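Local coordinates for protein ornithine cyclodeaminase (Methanococcus maripaludis S2, PDB 3C2Q) that converts L-ornithine to L-proline with release of ammonia, using NAD(+) as its cofactor, at residues G137-G142 / I164-A169; P144-T149 / T325-F330; I278-L283 / V300-Q305; H285-G290 / T310-R315. All blocks are in the same frame, centred on the assembly; numbering follows the deposited sequence.

Interaction 1: G137-G142 / I164-A169; sequences GIAIVG and IQAILA
The side chains of Ile140 and Ile164 cross at about a right angle, with Ile164 CD1 lying 3.7 Å from Ile140 CG1. Although Ile164 sets out away from the neighbouring strand, its bent chain (chi2 -48°) turns CD1 back into the dip between Ile140 and Ile138. On the opposite face the relief is shallower: the CB methyls of Ala139 and Ala166 meet at 4.1 Å, and Val141 CG2 lies against Leu168 CD1.

A polar bump closes the N-terminal end. Gln165, bent at chi2 (62°), brings OE1 2.9 Å from Ile138 N and accepts its bond in the carbonyl plane, on a lone pair. The same oxygen rests 3.3 Å from Gly137 CA, where there is no side chain to hold it off, while NE2 hydrogen-bonds to Gly162 O. Farther along, parallel backbone bonds link the strands, such as Leu168 N to Ile140 O at 2.8 Å.

Strand 138-142, helix 152-160 and strand 166-170 belong to the opening beta-alpha-beta portion of the Rossmann fold. Helix 152-160 covers Ile140, Ile164 and Ile167, helix 283-292 covers Val141 and Leu168, and strand 276-280 flanks strand 138-142 on its other edge.

Interaction 2: P144-T149 / T325-F330; sequences PAIIHT and TDVGVF
Thr149 presses its hydroxyl against the first turn of helix 327-342, with OG1 only 3.1 Å from Gly328 CA. Gly328 has no side chain, and Thr149 O crowds the place where a CB would lie, so the threonine sits directly on the helix backbone. OG1 also comes near Gly328 N, but at a poor angle, and no hydrogen bond forms there. The hydroxyl is instead held from its own side: chi1 of 61° turns OG1 back toward Ala145 O, to which it donates at 2.7 Å. Thr149 N reaches the same carbonyl oxygen from the opposite face of its plane, so two bonds grip it. Val327 CG1 completes the tight part, 3.5 Å from Thr149 OG1 and 4.0 Å from Ala145 O.

The contact slackens on either side of this core. Toward Ile146 the approach is wider: Val327 CG1 lies 4.2 Å from Ile146 CA, and the side chains meet at 4.4 Å between Ile146 CG1 and Val327 CG2. A bound imidazole, probably from the crystallisation liquor, lies close to Val327. Toward Asp326, OD1 lies 4.2 Å from Thr149 CB. Asp326 is the N-cap of the helix, and OD1 accepts weak bonds from Gly328 N and Val329 N; OD2 turns to Lys112 and Thr325 of the second subunit. As in related enzymes, Asp326 and Val327 probably contribute to the NAD(+) site.

Helix 145-148 directly follows strand 138-142 and is backed by helix 171-183, which packs on Pro144 and Ile147. The loop at Ser281 touches both Ala145 and Val327, and helix 112-133 packs on Phe330.

Interaction 3: I278-L283 / V300-Q305; sequences IMLSTL and VCVDIQ
Met279 N and Val300 O form a nearly straight backbone bond of 2.7 Å (172° at the hydrogen). The parallel ladder continues from Val302 N to Met279 O and then from Ser281 N to Val302 O at 2.8 Å. Just past the first strand, side chains take over: Ser281 OG donates to Asp303 OD1 at 3.2 Å, meeting the oxygen nearly head-on along its C-O bond. Both groups extend from backbone N with their first torsions anti (-159° in Ser281, -167° in Asp303), which places them alongside one another. The other carboxylate oxygen, OD2, takes Gln305 N at 3.1 Å from above the carboxylate plane, closing an Asx turn. A water accepts from Thr282 N (3.0 Å) and donates to Val302 O, bridging the parting chains.

Strand 276-280, helix 283-292 and strand 298-303 form a beta-alpha-beta unit of the Rossmann fold, and the contact joins its two strands. Asp303, at the end of its strand, and Thr282, just past the end of its own, probably help form the NAD(+) site, as in relatives; Thr282 OG1 also caps His285 N at the start of the helix. A bound imidazole lies beside Ser281.

Packing flanks the ladder on both faces. Leu280 and Val302 lie side by side and point the same way, CD2 to CG2 at 3.9 Å, with Ile278 CG2 beyond; Leu280 goes on to touch Val327, and Val302 touches Phe330. On the other face the selenium of Met279, a selenomethionine, sits 4.1 Å from Cys301 CB, its extended chain leading toward Leu312 of helix 306-314.

Interaction 4: H285-G290 / T310-R315; sequences HSVATG and TKLMDR
The helix segments carrying Val287 and Leu312 run nearly parallel, at 21° with axes 9.4 Å apart, and come nearest at the CA atoms of these two residues. Both belong to the Rossmann fold: helix 283-292 follows strand 276-280, helix 306-314 follows strand 298-303, and the two pack next to each other over the sheet.

Leu312 is the side chain that projects into the other helix. With CG anti to the backbone N (chi1 169°), its CD1 lies over Ser286, Val287 and Gly290, 3.4 Å from Ser286 O and 3.9 Å from Val287 CA. Gly290 has no side chain to crowd CD1, which lies 4.5 Å from its CA. Val287 answers with two branches: CG2 lies 4.0 Å from Leu312 CA, while CG1 meets Arg315 CD at 3.9 Å, the two side chains crossing at a slant.

Arg315, the first residue past its helix, is polar beyond this apolar stretch. NH2 forms a salt bridge with Glu109 of the fourth subunit, and NE lies close to Arg248 of the third, so the contact reaches the subunit interfaces. Ser286 OG bonds to Thr282 O. Arg315 NH1 turns back on its own helix to bond Lys311 O at 3.2 Å, with that oxygen in the guanidinium plane.

Overall arrangement
From the N terminus, interaction 1 closes first, pairing strand 138-142 with strand 166-170 across a short, largely helical loop. Interaction 2 starts immediately after strand 138-142 and closes only near the C terminus, at the start of helix 327-342, so it crosses interaction 1. Within its long loop nest interactions 3 and 4. These two cross each other, because in sequence helix 283-292 lies between the strands of interaction 3 and strand 298-303 between the helices of interaction 4. Interactions 1 and 3 meet in one parallel sheet, interaction 4 covers a face of it, and interaction 2 joins helices beyond the C-terminal ends of its strands, about 9 Å from interaction 3 between centres.

Interaction 1: G137-G142 / I164-A169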
loop_
_atom_site.group_PDB
_atom_site.type_symbol
_atom_site.label_atom_id
_atom_site.label_comp_id
_atom_site.label_asym_id
_atom_site.label_seq_id
_atom_site.Cartn_x
_atom_site.Cartn_y
_atom_site.Cartn_z
ATOM N N GLY B 137 -18.546 -21.599 17.203
ATOM C CA GLY B 137 -19.038 -20.302 16.826
ATOM C C GLY B 137 -17.944 -19.385 16.285
ATOM O O GLY B 137 -16.841 -19.819 15.984
ATOM N N ILE B 138 -18.294 -18.123 16.117
ATOM C CA ILE B 138 -17.468 -17.176 15.355
ATOM C C ILE B 138 -17.170 -15.980 16.233
ATOM O O ILE B 138 -18.070 -15.452 16.887
ATOM C CB ILE B 138 -18.212 -16.674 14.076
ATOM C CG1 ILE B 138 -18.525 -17.854 13.146
ATOM C CG2 ILE B 138 -17.375 -15.534 13.356
ATOM C CD1 ILE B 138 -19.360 -17.502 11.875
ATOM N N ALA B 139 -15.910 -15.542 16.242
ATOM C CA ALA B 139 -15.580 -14.253 16.841
ATOM C C ALA B 139 -15.178 -13.253 15.743
ATOM O O ALA B 139 -14.552 -13.635 14.738
ATOM C CB ALA B 139 -14.437 -14.392 17.865
ATOM N N ILE B 140 -15.532 -11.992 15.962
ATOM C CA ILE B 140 -15.127 -10.878 15.082
ATOM C C ILE B 140 -14.120 -10.045 15.809
ATOM O O ILE B 140 -14.296 -9.698 17.003
ATOM C CB ILE B 140 -16.333 -9.946 14.706
ATOM C CG1 ILE B 140 -17.424 -10.709 13.943
ATOM C CG2 ILE B 140 -15.872 -8.674 13.945
ATOM C CD1 ILE B 140 -16.985 -11.397 12.630
ATOM N N VAL B 141 -13.067 -9.690 15.090
ATOM C CA VAL B 141 -12.090 -8.758 15.600
ATOM C C VAL B 141 -12.214 -7.551 14.672
ATOM O O VAL B 141 -12.127 -7.710 13.451
ATOM C CB VAL B 141 -10.660 -9.399 15.531
ATOM C CG1 VAL B 141 -9.610 -8.450 15.990
ATOM C CG2 VAL B 141 -10.594 -10.683 16.386
ATOM N N GLY B 142 -12.418 -6.350 15.215
ATOM C CA GLY B 142 -12.741 -5.248 14.310
ATOM C C GLY B 142 -12.163 -3.899 14.670
ATOM O O GLY B 142 -11.935 -3.612 15.858
ATOM N N ILE B 164 -22.632 -14.257 15.251
ATOM C CA ILE B 164 -21.473 -13.746 15.965
ATOM C C ILE B 164 -21.536 -14.096 17.448
ATOM O O ILE B 164 -22.441 -13.641 18.115
ATOM C CB ILE B 164 -21.379 -12.179 15.822
ATOM C CG1 ILE B 164 -21.469 -11.724 14.342
ATOM C CG2 ILE B 164 -20.143 -11.646 16.518
ATOM C CD1 ILE B 164 -20.576 -12.485 13.411
ATOM N N GLN B 165 -20.547 -14.834 17.969
ATOM C CA GLN B 165 -20.530 -15.205 19.403
ATOM C C GLN B 165 -19.595 -14.362 20.283
ATOM O O GLN B 165 -19.610 -14.460 21.511
ATOM C CB GLN B 165 -20.238 -16.704 19.551
ATOM C CG GLN B 165 -21.423 -17.627 19.167
ATOM C CD GLN B 165 -21.879 -17.513 17.712
ATOM O OE1 GLN B 165 -21.118 -17.797 16.784
ATOM N NE2 GLN B 165 -23.129 -17.085 17.505
ATOM N N ALA B 166 -18.786 -13.496 19.665
ATOM C CA ALA B 166 -17.938 -12.609 20.421
ATOM C C ALA B 166 -17.431 -11.503 19.522
ATOM O O ALA B 166 -17.245 -11.726 18.319
ATOM C CB ALA B 166 -16.718 -13.375 21.067
ATOM N N ILE B 167 -17.180 -10.339 20.121
ATOM C CA ILE B 167 -16.508 -9.207 19.426
ATOM C C ILE B 167 -15.350 -8.675 20.244
ATOM O O ILE B 167 -15.507 -8.325 21.416
ATOM C CB ILE B 167 -17.479 -8.027 19.102
ATOM C CG1 ILE B 167 -18.562 -8.495 18.111
ATOM C CG2 ILE B 167 -16.682 -6.804 18.522
ATOM C CD1 ILE B 167 -19.490 -7.383 17.620
ATOM N N LEU B 168 -14.166 -8.636 19.639
ATOM C CA LEU B 168 -13.004 -8.053 20.259
ATOM C C LEU B 168 -12.670 -6.786 19.480
ATOM O O LEU B 168 -12.586 -6.835 18.255
ATOM C CB LEU B 168 -11.833 -9.033 20.181
ATOM C CG LEU B 168 -12.131 -10.453 20.668
ATOM C CD1 LEU B 168 -10.860 -11.279 20.590
ATOM C CD2 LEU B 168 -12.657 -10.411 22.098
ATOM N N ALA B 169 -12.495 -5.668 20.168
ATOM C CA ALA B 169 -12.296 -4.397 19.468
ATOM C C ALA B 169 -11.712 -3.436 20.481
ATOM O O ALA B 169 -11.247 -3.884 21.548
ATOM C CB ALA B 169 -13.634 -3.888 18.884
#

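Interaction 2: P144-T149 / T325-F330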
loop_
_atom_site.group_PDB
_atom_site.type_symbol
_atom_site.label_atom_id
_atom_site.label_comp_id
_atom_site.label_asym_id
_atom_site.label_seq_id
_atom_site.Cartn_x
_atom_site.Cartn_y
_atom_site.Cartn_z
ATOM N N PRO B 144 -12.300 0.571 13.771
ATOM C CA PRO B 144 -13.322 1.569 13.486
ATOM C C PRO B 144 -13.591 1.818 12.001
ATOM O O PRO B 144 -14.629 2.395 11.678
ATOM C CB PRO B 144 -12.762 2.841 14.143
ATOM C CG PRO B 144 -11.270 2.636 14.178
ATOM C CD PRO B 144 -11.125 1.163 14.456
ATOM N N ALA B 145 -12.696 1.381 11.099
ATOM C CA ALA B 145 -12.980 1.526 9.669
ATOM C C ALA B 145 -14.230 0.806 9.217
ATOM O O ALA B 145 -14.829 1.169 8.190
ATOM C CB ALA B 145 -11.764 1.092 8.787
ATOM N N ILE B 146 -14.631 -0.224 9.960
ATOM C CA ILE B 146 -15.895 -0.903 9.705
ATOM C C ILE B 146 -16.983 0.154 9.675
ATOM O O ILE B 146 -17.847 0.130 8.798
ATOM C CB ILE B 146 -16.236 -1.941 10.812
ATOM C CG1 ILE B 146 -15.280 -3.149 10.731
ATOM C CG2 ILE B 146 -17.709 -2.444 10.668
ATOM C CD1 ILE B 146 -15.315 -3.975 12.047
ATOM N N ILE B 147 -16.935 1.078 10.642
ATOM C CA ILE B 147 -17.975 2.107 10.767
ATOM C C ILE B 147 -17.780 3.209 9.731
ATOM O O ILE B 147 -18.730 3.601 9.016
ATOM C CB ILE B 147 -18.045 2.750 12.210
ATOM C CG1 ILE B 147 -18.001 1.677 13.302
ATOM C CG2 ILE B 147 -19.328 3.609 12.346
ATOM C CD1 ILE B 147 -19.074 0.522 13.140
ATOM N N HIS B 148 -16.539 3.692 9.617
ATOM C CA HIS B 148 -16.255 4.769 8.669
ATOM C C HIS B 148 -16.631 4.430 7.252
ATOM O O HIS B 148 -17.031 5.319 6.510
ATOM C CB HIS B 148 -14.760 5.168 8.671
ATOM C CG HIS B 148 -14.217 5.473 10.026
ATOM N ND1 HIS B 148 -14.984 6.013 11.046
ATOM C CD2 HIS B 148 -12.977 5.283 10.540
ATOM C CE1 HIS B 148 -14.236 6.149 12.125
ATOM N NE2 HIS B 148 -13.008 5.730 11.842
ATOM N N THR B 149 -16.496 3.160 6.874
ATOM C CA THR B 149 -16.766 2.730 5.480
ATOM C C THR B 149 -18.213 2.281 5.230
ATOM O O THR B 149 -18.540 1.832 4.125
ATOM C CB THR B 149 -15.829 1.569 5.062
ATOM O OG1 THR B 149 -16.062 0.450 5.912
ATOM C CG2 THR B 149 -14.389 1.970 5.149
ATOM N N THR B 325 -9.354 -6.199 0.471
ATOM C CA THR B 325 -10.554 -5.632 -0.134
ATOM C C THR B 325 -11.067 -4.494 0.731
ATOM O O THR B 325 -10.526 -4.225 1.804
ATOM C CB THR B 325 -11.663 -6.714 -0.322
ATOM O OG1 THR B 325 -12.744 -6.182 -1.102
ATOM C CG2 THR B 325 -12.219 -7.152 1.016
ATOM N N ASP B 326 -12.128 -3.834 0.273
ATOM C CA ASP B 326 -12.750 -2.741 1.011
ATOM C C ASP B 326 -13.684 -3.391 2.030
ATOM O O ASP B 326 -14.628 -4.078 1.656
ATOM C CB ASP B 326 -13.503 -1.872 0.008
ATOM C CG ASP B 326 -14.159 -0.659 0.640
ATOM O OD1 ASP B 326 -14.735 -0.755 1.741
ATOM O OD2 ASP B 326 -14.156 0.393 -0.002
ATOM N N VAL B 327 -13.435 -3.167 3.326
ATOM C CA VAL B 327 -14.197 -3.849 4.352
ATOM C C VAL B 327 -15.689 -3.462 4.336
ATOM O O VAL B 327 -16.541 -4.316 4.592
ATOM C CB VAL B 327 -13.582 -3.644 5.791
ATOM C CG1 VAL B 327 -13.806 -2.215 6.315
ATOM C CG2 VAL B 327 -14.175 -4.649 6.780
ATOM N N GLY B 328 -15.983 -2.191 4.051
ATOM C CA GLY B 328 -17.356 -1.705 4.067
ATOM C C GLY B 328 -18.200 -2.336 2.957
ATOM O O GLY B 328 -19.313 -2.758 3.210
ATOM N N VAL B 329 -17.648 -2.444 1.752
ATOM C CA VAL B 329 -18.337 -3.122 0.652
ATOM C C VAL B 329 -18.399 -4.629 0.894
ATOM O O VAL B 329 -19.439 -5.254 0.709
ATOM C CB VAL B 329 -17.694 -2.801 -0.713
ATOM C CG1 VAL B 329 -18.583 -3.355 -1.863
ATOM C CG2 VAL B 329 -17.521 -1.263 -0.860
ATOM N N PHE B 330 -17.271 -5.213 1.291
ATOM C CA PHE B 330 -17.225 -6.603 1.679
ATOM C C PHE B 330 -18.340 -6.996 2.665
ATOM O O PHE B 330 -19.033 -7.992 2.434
ATOM C CB PHE B 330 -15.826 -6.920 2.273
ATOM C CG PHE B 330 -15.724 -8.301 2.880
ATOM C CD1 PHE B 330 -15.395 -9.409 2.094
ATOM C CD2 PHE B 330 -15.950 -8.493 4.230
ATOM C CE1 PHE B 330 -15.299 -10.700 2.669
ATOM C CE2 PHE B 330 -15.872 -9.790 4.811
ATOM C CZ PHE B 330 -15.548 -10.873 4.025
#

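Interaction 3: I278-L283 / V300-Q305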
loop_
_atom_site.group_PDB
_atom_site.type_symbol
_atom_site.label_atom_id
_atom_site.label_comp_id
_atom_site.label_asym_id
_atom_site.label_seq_id
_atom_site.Cartn_x
_atom_site.Cartn_y
_atom_site.Cartn_z
ATOM N N ILE B 278 -12.905 -13.869 12.317
ATOM C CA ILE B 278 -12.843 -12.977 11.164
ATOM C C ILE B 278 -12.334 -11.615 11.635
ATOM O O ILE B 278 -12.938 -10.990 12.512
ATOM C CB ILE B 278 -14.205 -12.788 10.474
ATOM C CG1 ILE B 278 -14.765 -14.137 10.024
ATOM C CG2 ILE B 278 -14.031 -11.834 9.254
ATOM C CD1 ILE B 278 -16.161 -14.100 9.412
HETATM N N MSE B 279 -11.216 -11.175 11.066
HETATM C CA MSE B 279 -10.561 -9.943 11.495
HETATM C C MSE B 279 -10.860 -8.897 10.444
HETATM O O MSE B 279 -10.620 -9.160 9.260
HETATM C CB MSE B 279 -9.048 -10.147 11.567
HETATM C CG MSE B 279 -8.647 -11.199 12.589
HETATM SE SE MSE B 279 -6.905 -11.947 12.053
HETATM C CE MSE B 279 -6.714 -13.042 13.706
ATOM N N LEU B 280 -11.399 -7.736 10.860
ATOM C CA LEU B 280 -11.911 -6.735 9.908
ATOM C C LEU B 280 -11.222 -5.380 10.110
ATOM O O LEU B 280 -11.507 -4.674 11.080
ATOM C CB LEU B 280 -13.430 -6.545 10.072
ATOM C CG LEU B 280 -14.343 -7.777 9.927
ATOM C CD1 LEU B 280 -15.779 -7.540 10.425
ATOM C CD2 LEU B 280 -14.327 -8.148 8.444
ATOM N N SER B 281 -10.303 -5.037 9.205
ATOM C CA SER B 281 -9.697 -3.700 9.195
ATOM C C SER B 281 -9.081 -3.244 10.532
ATOM O O SER B 281 -9.422 -2.168 11.065
ATOM C CB SER B 281 -10.754 -2.672 8.741
ATOM O OG SER B 281 -10.088 -1.530 8.265
ATOM N N THR B 282 -8.152 -4.035 11.066
ATOM C CA THR B 282 -7.471 -3.640 12.271
ATOM C C THR B 282 -6.152 -4.383 12.353
ATOM O O THR B 282 -6.127 -5.586 12.514
ATOM C CB THR B 282 -8.307 -3.850 13.582
ATOM O OG1 THR B 282 -7.444 -3.624 14.704
ATOM C CG2 THR B 282 -8.953 -5.242 13.668
ATOM N N LEU B 283 -5.068 -3.661 12.175
ATOM C CA LEU B 283 -3.736 -4.235 12.308
ATOM C C LEU B 283 -3.492 -4.673 13.746
ATOM O O LEU B 283 -3.097 -5.804 13.982
ATOM C CB LEU B 283 -2.687 -3.205 11.900
ATOM C CG LEU B 283 -1.223 -3.676 12.043
ATOM C CD1 LEU B 283 -1.006 -4.987 11.358
ATOM C CD2 LEU B 283 -0.354 -2.572 11.400
ATOM N N VAL B 300 -9.639 -15.556 9.101
ATOM C CA VAL B 300 -9.830 -14.748 7.876
ATOM C C VAL B 300 -9.467 -13.304 8.213
ATOM O O VAL B 300 -9.978 -12.733 9.183
ATOM C CB VAL B 300 -11.296 -14.808 7.355
ATOM C CG1 VAL B 300 -11.466 -13.931 6.065
ATOM C CG2 VAL B 300 -11.691 -16.238 7.044
ATOM N N CYS B 301 -8.541 -12.736 7.454
ATOM C CA CYS B 301 -8.104 -11.372 7.730
ATOM C C CYS B 301 -8.425 -10.492 6.522
ATOM O O CYS B 301 -7.896 -10.693 5.414
ATOM C CB CYS B 301 -6.601 -11.333 8.030
ATOM S SG CYS B 301 -5.995 -9.644 8.412
ATOM N N VAL B 302 -9.331 -9.566 6.750
ATOM C CA VAL B 302 -9.867 -8.662 5.726
ATOM C C VAL B 302 -9.311 -7.262 5.956
ATOM O O VAL B 302 -9.518 -6.668 7.036
ATOM C CB VAL B 302 -11.405 -8.566 5.808
ATOM C CG1 VAL B 302 -11.921 -7.798 4.563
ATOM C CG2 VAL B 302 -12.066 -9.988 5.807
ATOM N N ASP B 303 -8.591 -6.721 4.968
ATOM C CA ASP B 303 -8.168 -5.331 5.100
ATOM C C ASP B 303 -7.943 -4.763 3.720
ATOM O O ASP B 303 -7.678 -5.521 2.785
ATOM C CB ASP B 303 -6.886 -5.140 5.951
ATOM C CG ASP B 303 -6.677 -3.612 6.331
ATOM O OD1 ASP B 303 -7.663 -2.860 6.563
ATOM O OD2 ASP B 303 -5.592 -3.092 6.209
ATOM N N ILE B 304 -7.981 -3.451 3.603
ATOM C CA ILE B 304 -7.680 -2.839 2.307
ATOM C C ILE B 304 -6.170 -2.762 2.021
ATOM O O ILE B 304 -5.764 -2.552 0.859
ATOM C CB ILE B 304 -8.371 -1.470 2.145
ATOM C CG1 ILE B 304 -8.521 -1.131 0.626
ATOM C CG2 ILE B 304 -7.649 -0.372 3.005
ATOM C CD1 ILE B 304 -9.527 0.028 0.294
ATOM N N GLN B 305 -5.345 -2.895 3.075
ATOM C CA GLN B 305 -3.872 -2.795 2.962
ATOM C C GLN B 305 -3.270 -4.191 2.949
ATOM O O GLN B 305 -3.377 -4.904 3.951
ATOM C CB GLN B 305 -3.277 -1.947 4.127
ATOM C CG GLN B 305 -3.866 -0.528 4.162
ATOM C CD GLN B 305 -3.253 0.394 5.220
ATOM O OE1 GLN B 305 -3.092 0.017 6.378
ATOM N NE2 GLN B 305 -2.961 1.627 4.821
HETATM O O HOH W 1 -7.484 -6.519 9.510
#

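Interaction 4: H285-G290 / T310-R315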
loop_
_atom_site.group_PDB
_atom_site.type_symbol
_atom_site.label_atom_id
_atom_site.label_comp_id
_atom_site.label_asym_id
_atom_site.label_seq_id
_atom_site.Cartn_x
_atom_site.Cartn_y
_atom_site.Cartn_z
ATOM N N HIS B 285 -5.472 -5.310 16.414
ATOM C CA HIS B 285 -6.246 -6.430 16.906
ATOM C C HIS B 285 -6.080 -7.708 16.111
ATOM O O HIS B 285 -6.208 -8.796 16.699
ATOM C CB HIS B 285 -7.739 -6.093 17.035
ATOM C CG HIS B 285 -8.076 -5.324 18.265
ATOM N ND1 HIS B 285 -7.857 -3.971 18.382
ATOM C CD2 HIS B 285 -8.644 -5.713 19.429
ATOM C CE1 HIS B 285 -8.247 -3.561 19.571
ATOM N NE2 HIS B 285 -8.741 -4.594 20.221
ATOM N N SER B 286 -5.807 -7.625 14.816
ATOM C CA SER B 286 -5.540 -8.839 14.023
ATOM C C SER B 286 -4.316 -9.574 14.595
ATOM O O SER B 286 -4.357 -10.777 14.887
ATOM C CB SER B 286 -5.278 -8.509 12.540
ATOM O OG SER B 286 -6.492 -8.138 11.898
ATOM N N VAL B 287 -3.240 -8.829 14.740
ATOM C CA VAL B 287 -1.972 -9.391 15.257
ATOM C C VAL B 287 -2.116 -9.807 16.728
ATOM O O VAL B 287 -1.644 -10.887 17.123
ATOM C CB VAL B 287 -0.799 -8.403 15.071
ATOM C CG1 VAL B 287 0.482 -8.941 15.769
ATOM C CG2 VAL B 287 -0.533 -8.192 13.550
ATOM N N ALA B 288 -2.748 -8.954 17.542
ATOM C CA ALA B 288 -2.944 -9.288 18.968
ATOM C C ALA B 288 -3.731 -10.586 19.086
ATOM O O ALA B 288 -3.388 -11.448 19.881
ATOM C CB ALA B 288 -3.679 -8.162 19.690
ATOM N N THR B 289 -4.790 -10.736 18.287
ATOM C CA THR B 289 -5.641 -11.936 18.372
ATOM C C THR B 289 -4.953 -13.154 17.765
ATOM O O THR B 289 -4.978 -14.245 18.335
ATOM C CB THR B 289 -7.042 -11.691 17.741
ATOM O OG1 THR B 289 -7.608 -10.546 18.385
ATOM C CG2 THR B 289 -7.953 -12.870 17.986
ATOM N N GLY B 290 -4.322 -12.985 16.608
ATOM C CA GLY B 290 -3.613 -14.093 16.017
ATOM C C GLY B 290 -2.549 -14.657 16.962
ATOM O O GLY B 290 -2.343 -15.884 17.034
ATOM N N THR B 310 0.021 -9.267 5.482
ATOM C CA THR B 310 1.394 -9.805 5.468
ATOM C C THR B 310 2.053 -9.692 6.869
ATOM O O THR B 310 2.805 -10.601 7.288
ATOM C CB THR B 310 2.246 -9.085 4.401
ATOM O OG1 THR B 310 1.731 -9.421 3.095
ATOM C CG2 THR B 310 3.673 -9.582 4.468
ATOM N N LYS B 311 1.828 -8.568 7.561
ATOM C CA LYS B 311 2.367 -8.383 8.932
ATOM C C LYS B 311 1.848 -9.479 9.855
ATOM O O LYS B 311 2.610 -10.040 10.702
ATOM C CB LYS B 311 1.966 -7.024 9.478
ATOM C CG LYS B 311 2.879 -5.909 8.951
ATOM C CD LYS B 311 2.309 -4.537 9.287
ATOM C CE LYS B 311 3.247 -3.442 8.789
ATOM N NZ LYS B 311 2.450 -2.202 8.615
ATOM N N LEU B 312 0.568 -9.773 9.709
ATOM C CA LEU B 312 -0.045 -10.818 10.509
ATOM C C LEU B 312 0.614 -12.169 10.281
ATOM O O LEU B 312 0.962 -12.869 11.237
ATOM C CB LEU B 312 -1.553 -10.904 10.243
ATOM C CG LEU B 312 -2.307 -12.117 10.802
ATOM C CD1 LEU B 312 -2.492 -11.875 12.306
ATOM C CD2 LEU B 312 -3.667 -12.188 10.121
HETATM N N MSE B 313 0.759 -12.550 9.022
HETATM C CA MSE B 313 1.365 -13.838 8.686
HETATM C C MSE B 313 2.851 -13.893 9.028
HETATM O O MSE B 313 3.331 -14.932 9.506
HETATM C CB MSE B 313 1.124 -14.187 7.227
HETATM C CG MSE B 313 -0.377 -14.254 6.916
HETATM SE SE MSE B 313 -0.608 -14.668 5.033
HETATM C CE MSE B 313 -0.328 -16.640 5.104
ATOM N N ASP B 314 3.551 -12.770 8.849
ATOM C CA ASP B 314 4.952 -12.652 9.271
ATOM C C ASP B 314 5.182 -12.835 10.788
ATOM O O ASP B 314 6.295 -13.181 11.211
ATOM C CB ASP B 314 5.569 -11.328 8.805
ATOM C CG ASP B 314 6.201 -11.438 7.431
ATOM O OD1 ASP B 314 6.423 -12.572 6.937
ATOM O OD2 ASP B 314 6.522 -10.388 6.850
ATOM N N ARG B 315 4.160 -12.574 11.594
ATOM C CA ARG B 315 4.264 -12.715 13.045
ATOM C C ARG B 315 3.667 -14.053 13.558
ATOM O O ARG B 315 3.343 -14.202 14.762
ATOM C CB ARG B 315 3.658 -11.503 13.721
ATOM C CG ARG B 315 4.558 -10.281 13.569
ATOM C CD ARG B 315 3.798 -9.019 13.722
ATOM N NE ARG B 315 4.705 -7.857 13.689
ATOM C CZ ARG B 315 5.167 -7.284 12.578
ATOM N NH1 ARG B 315 4.808 -7.774 11.400
ATOM N NH2 ARG B 315 5.962 -6.203 12.657
#